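Local coordinates for protein cytochrome P450 (CYP102L1) (Mycobacterium phage Adler, PDB 6N6Q) that is a virus-encoded cytochrome P450 that binds haem and probably acts as a monooxygenase, at residues Glu78-Pro83 with Asn368-Val373. Numbering follows the deposited sequence.
Sequences EKNVGP and NDWVFV. With HEM (protoporphyrin IX containing Fe), chain E.
Lys79 NZ reaches the haem and lies 2.9 Å from propionate oxygen O2A of HEM, donating a hydrogen bond to it and another to the backbone O of Phe97. Lys79 CE sits just behind NZ, 3.4 Å from HEM O2A. Trp106 NE1 and Arg417 NE also hydrogen-bond to the haem; the lysine charge would probably favour an ionised propionate. The next residue, Asn80, sends its side chain the other way, to Trp370. An anti chi1 (176°) extends the Asn80 amide to the root of the indole: Asn80 CG stands 3.5 Å from Trp370 CB, and Asn80 OD1 lies 3.8 Å from Trp370 CG. The amide and indole planes are only 3° apart, but the amide is offset toward CB and approaches the ring obliquely. No hydrogen bond joins the two segments; Asn80 ND2 instead donates to OE1 of Gln351, which holds the amide while its flat side rests on Trp370 CB. At the far end of the indole, Pro83 CG comes to 4.2 Å from Trp370 CH2, a loose apolar touch beside Gly82, the N-cap of helix 83-87. Strand 347-352 lies between strands 77-79 and 370-374 in the mixed sheet, and its Phe349 touches both Asn80 and Pro83. The contact thus joins Asn80 and Pro83 to strand 370-374 through side chains. Its chemistry implies two kinds of hold: Lys79 meets the haem through a charged hydrogen bond, whereas Asn80, its ND2 satisfied by Gln351, meets Trp370 through van der Waals contact alone.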
loop_
_atom_site.group_PDB
_atom_site.type_symbol
_atom_site.label_atom_id
_atom_site.label_comp_id
_atom_site.label_asym_id
_atom_site.label_seq_id
_atom_site.Cartn_x
_atom_site.Cartn_y
_atom_site.Cartn_z
ATOM N N GLU A 78 -16.584 -3.073 12.562
ATOM C CA GLU A 78 -15.581 -4.005 12.071
ATOM C C GLU A 78 -15.366 -3.746 10.586
ATOM O O GLU A 78 -16.042 -2.911 9.977
ATOM C CB GLU A 78 -16.002 -5.454 12.334
ATOM C CG GLU A 78 -17.272 -5.864 11.613
ATOM C CD GLU A 78 -17.678 -7.290 11.918
ATOM O OE1 GLU A 78 -17.150 -7.860 12.895
ATOM O OE2 GLU A 78 -18.523 -7.839 11.181
ATOM N N LYS A 79 -14.416 -4.473 10.001
ATOM C CA LYS A 79 -14.071 -4.263 8.602
ATOM C C LYS A 79 -15.217 -4.669 7.685
ATOM O O LYS A 79 -15.840 -5.720 7.865
ATOM C CB LYS A 79 -12.812 -5.049 8.231
ATOM C CG LYS A 79 -12.713 -5.362 6.740
ATOM C CD LYS A 79 -11.281 -5.439 6.249
ATOM C CE LYS A 79 -11.247 -5.567 4.733
ATOM N NZ LYS A 79 -9.880 -5.372 4.177
ATOM N N ASN A 80 -15.489 -3.825 6.695
ATOM C CA ASN A 80 -16.429 -4.131 5.629
ATOM C C ASN A 80 -15.661 -4.347 4.334
ATOM O O ASN A 80 -14.868 -3.491 3.928
ATOM C CB ASN A 80 -17.451 -3.005 5.452
ATOM C CG ASN A 80 -18.391 -3.252 4.286
ATOM O OD1 ASN A 80 -18.237 -2.666 3.212
ATOM N ND2 ASN A 80 -19.367 -4.131 4.489
ATOM N N VAL A 81 -15.888 -5.491 3.695
ATOM C CA VAL A 81 -15.339 -5.731 2.367
ATOM C C VAL A 81 -16.058 -4.800 1.401
ATOM O O VAL A 81 -17.178 -5.085 0.960
ATOM C CB VAL A 81 -15.481 -7.205 1.950
ATOM C CG1 VAL A 81 -14.982 -7.404 0.526
ATOM C CG2 VAL A 81 -14.718 -8.099 2.915
ATOM N N GLY A 82 -15.423 -3.670 1.081
ATOM C CA GLY A 82 -16.040 -2.669 0.259
ATOM C C GLY A 82 -16.253 -3.145 -1.166
ATOM O O GLY A 82 -15.862 -4.258 -1.544
ATOM N N PRO A 83 -16.889 -2.291 -1.974
ATOM C CA PRO A 83 -17.185 -2.685 -3.364
ATOM C C PRO A 83 -15.957 -3.115 -4.150
ATOM O O PRO A 83 -15.943 -4.216 -4.718
ATOM C CB PRO A 83 -17.830 -1.420 -3.947
ATOM C CG PRO A 83 -18.415 -0.721 -2.763
ATOM C CD PRO A 83 -17.461 -0.976 -1.635
ATOM N N ASN A 368 -24.711 -4.479 9.963
ATOM C CA ASN A 368 -24.234 -4.728 8.603
ATOM C C ASN A 368 -24.390 -3.528 7.677
ATOM O O ASN A 368 -24.154 -3.657 6.469
ATOM C CB ASN A 368 -24.903 -5.951 7.963
ATOM C CG ASN A 368 -24.439 -7.256 8.578
ATOM O OD1 ASN A 368 -23.350 -7.334 9.148
ATOM N ND2 ASN A 368 -25.263 -8.291 8.461
ATOM N N ASP A 369 -24.781 -2.366 8.196
ATOM C CA ASP A 369 -24.685 -1.145 7.409
ATOM C C ASP A 369 -23.229 -0.710 7.335
ATOM O O ASP A 369 -22.487 -0.808 8.316
ATOM C CB ASP A 369 -25.537 -0.031 8.018
ATOM C CG ASP A 369 -27.024 -0.278 7.856
ATOM O OD1 ASP A 369 -27.409 -1.027 6.933
ATOM O OD2 ASP A 369 -27.808 0.280 8.650
ATOM N N TRP A 370 -22.813 -0.232 6.166
ATOM C CA TRP A 370 -21.411 0.066 5.927
ATOM C C TRP A 370 -21.215 1.527 5.547
ATOM O O TRP A 370 -22.069 2.144 4.905
ATOM C CB TRP A 370 -20.821 -0.849 4.839
ATOM C CG TRP A 370 -21.653 -0.974 3.602
ATOM C CD1 TRP A 370 -22.769 -1.742 3.440
ATOM C CD2 TRP A 370 -21.422 -0.330 2.343
ATOM N NE1 TRP A 370 -23.255 -1.606 2.161
ATOM C CE2 TRP A 370 -22.445 -0.746 1.467
ATOM C CE3 TRP A 370 -20.454 0.561 1.873
ATOM C CZ2 TRP A 370 -22.526 -0.302 0.149
ATOM C CZ3 TRP A 370 -20.536 1.001 0.566
ATOM C CH2 TRP A 370 -21.565 0.569 -0.281
ATOM N N VAL A 371 -20.070 2.072 5.966
ATOM C CA VAL A 371 -19.669 3.439 5.667
ATOM C C VAL A 371 -18.233 3.422 5.157
ATOM O O VAL A 371 -17.534 2.409 5.226
ATOM C CB VAL A 371 -19.790 4.370 6.893
ATOM C CG1 VAL A 371 -21.224 4.404 7.408
ATOM C CG2 VAL A 371 -18.829 3.926 7.987
ATOM N N PHE A 372 -17.797 4.571 4.647
ATOM C CA PHE A 372 -16.446 4.751 4.132
ATOM C C PHE A 372 -15.747 5.818 4.959
ATOM O O PHE A 372 -16.251 6.940 5.084
ATOM C CB PHE A 372 -16.469 5.145 2.653
ATOM C CG PHE A 372 -15.110 5.427 2.071
ATOM C CD1 PHE A 372 -14.235 4.392 1.780
ATOM C CD2 PHE A 372 -14.717 6.726 1.796
ATOM C CE1 PHE A 372 -12.986 4.649 1.238
ATOM C CE2 PHE A 372 -13.470 6.990 1.252
ATOM C CZ PHE A 372 -12.605 5.949 0.972
ATOM N N VAL A 373 -14.599 5.467 5.528
ATOM C CA VAL A 373 -13.755 6.419 6.237
ATOM C C VAL A 373 -12.817 7.047 5.214
ATOM O O VAL A 373 -11.961 6.366 4.643
ATOM C CB VAL A 373 -12.975 5.747 7.372
ATOM C CG1 VAL A 373 -11.972 6.719 7.974
ATOM C CG2 VAL A 373 -13.931 5.231 8.439
HETATM C CHA HEM E . -4.382 -4.078 4.962
HETATM C CHB HEM E . -2.402 0.203 3.790
HETATM C CHC HEM E . 1.782 -2.031 2.709
HETATM C CHD HEM E . -0.449 -6.325 3.165
HETATM C C1A HEM E . -4.219 -2.720 4.771
HETATM C C2A HEM E . -5.187 -1.676 5.056
HETATM C C3A HEM E . -4.641 -0.502 4.732
HETATM C C4A HEM E . -3.303 -0.746 4.231
HETATM C CMA HEM E . -5.326 0.873 4.870
HETATM C CAA HEM E . -6.609 -1.871 5.624
HETATM C CBA HEM E . -7.561 -2.147 4.464
HETATM C CGA HEM E . -8.991 -2.167 4.940
HETATM O O1A HEM E . -9.242 -1.845 6.131
HETATM O O2A HEM E . -9.885 -2.505 4.123
HETATM C C1B HEM E . -1.081 -0.021 3.452
HETATM C C2B HEM E . -0.082 1.000 3.207
HETATM C C3B HEM E . 1.081 0.385 2.906
HETATM C C4B HEM E . 0.844 -1.046 2.954
HETATM C CMB HEM E . -0.381 2.515 3.296
HETATM C CAB HEM E . 2.467 0.989 2.557
HETATM C CBB HEM E . 2.737 2.297 2.466
HETATM C C1C HEM E . 1.568 -3.394 2.761
HETATM C C2C HEM E . 2.561 -4.434 2.583
HETATM C C3C HEM E . 1.963 -5.620 2.704
HETATM C C4C HEM E . 0.549 -5.386 2.969
HETATM C CMC HEM E . 4.064 -4.224 2.294
HETATM C CAC HEM E . 2.717 -6.966 2.570
HETATM C CBC HEM E . 2.122 -8.153 2.725
HETATM C C1D HEM E . -1.704 -6.101 3.700
HETATM C C2D HEM E . -2.695 -7.111 4.027
HETATM C C3D HEM E . -3.774 -6.493 4.521
HETATM C C4D HEM E . -3.516 -5.066 4.530
HETATM C CMD HEM E . -2.531 -8.635 3.833
HETATM C CAD HEM E . -5.075 -7.178 5.003
HETATM C CBD HEM E . -4.917 -7.638 6.449
HETATM C CGD HEM E . -6.214 -8.221 6.952
HETATM O O1D HEM E . -6.167 -9.129 7.823
HETATM O O2D HEM E . -7.298 -7.785 6.481
HETATM N NA HEM E . -3.085 -2.109 4.268
HETATM N NB HEM E . -0.480 -1.253 3.289
HETATM N NC HEM E . 0.357 -4.016 2.994
HETATM N ND HEM E . -2.244 -4.868 4.022
HETATM FE FE HEM E . -1.399 -3.061 3.505
#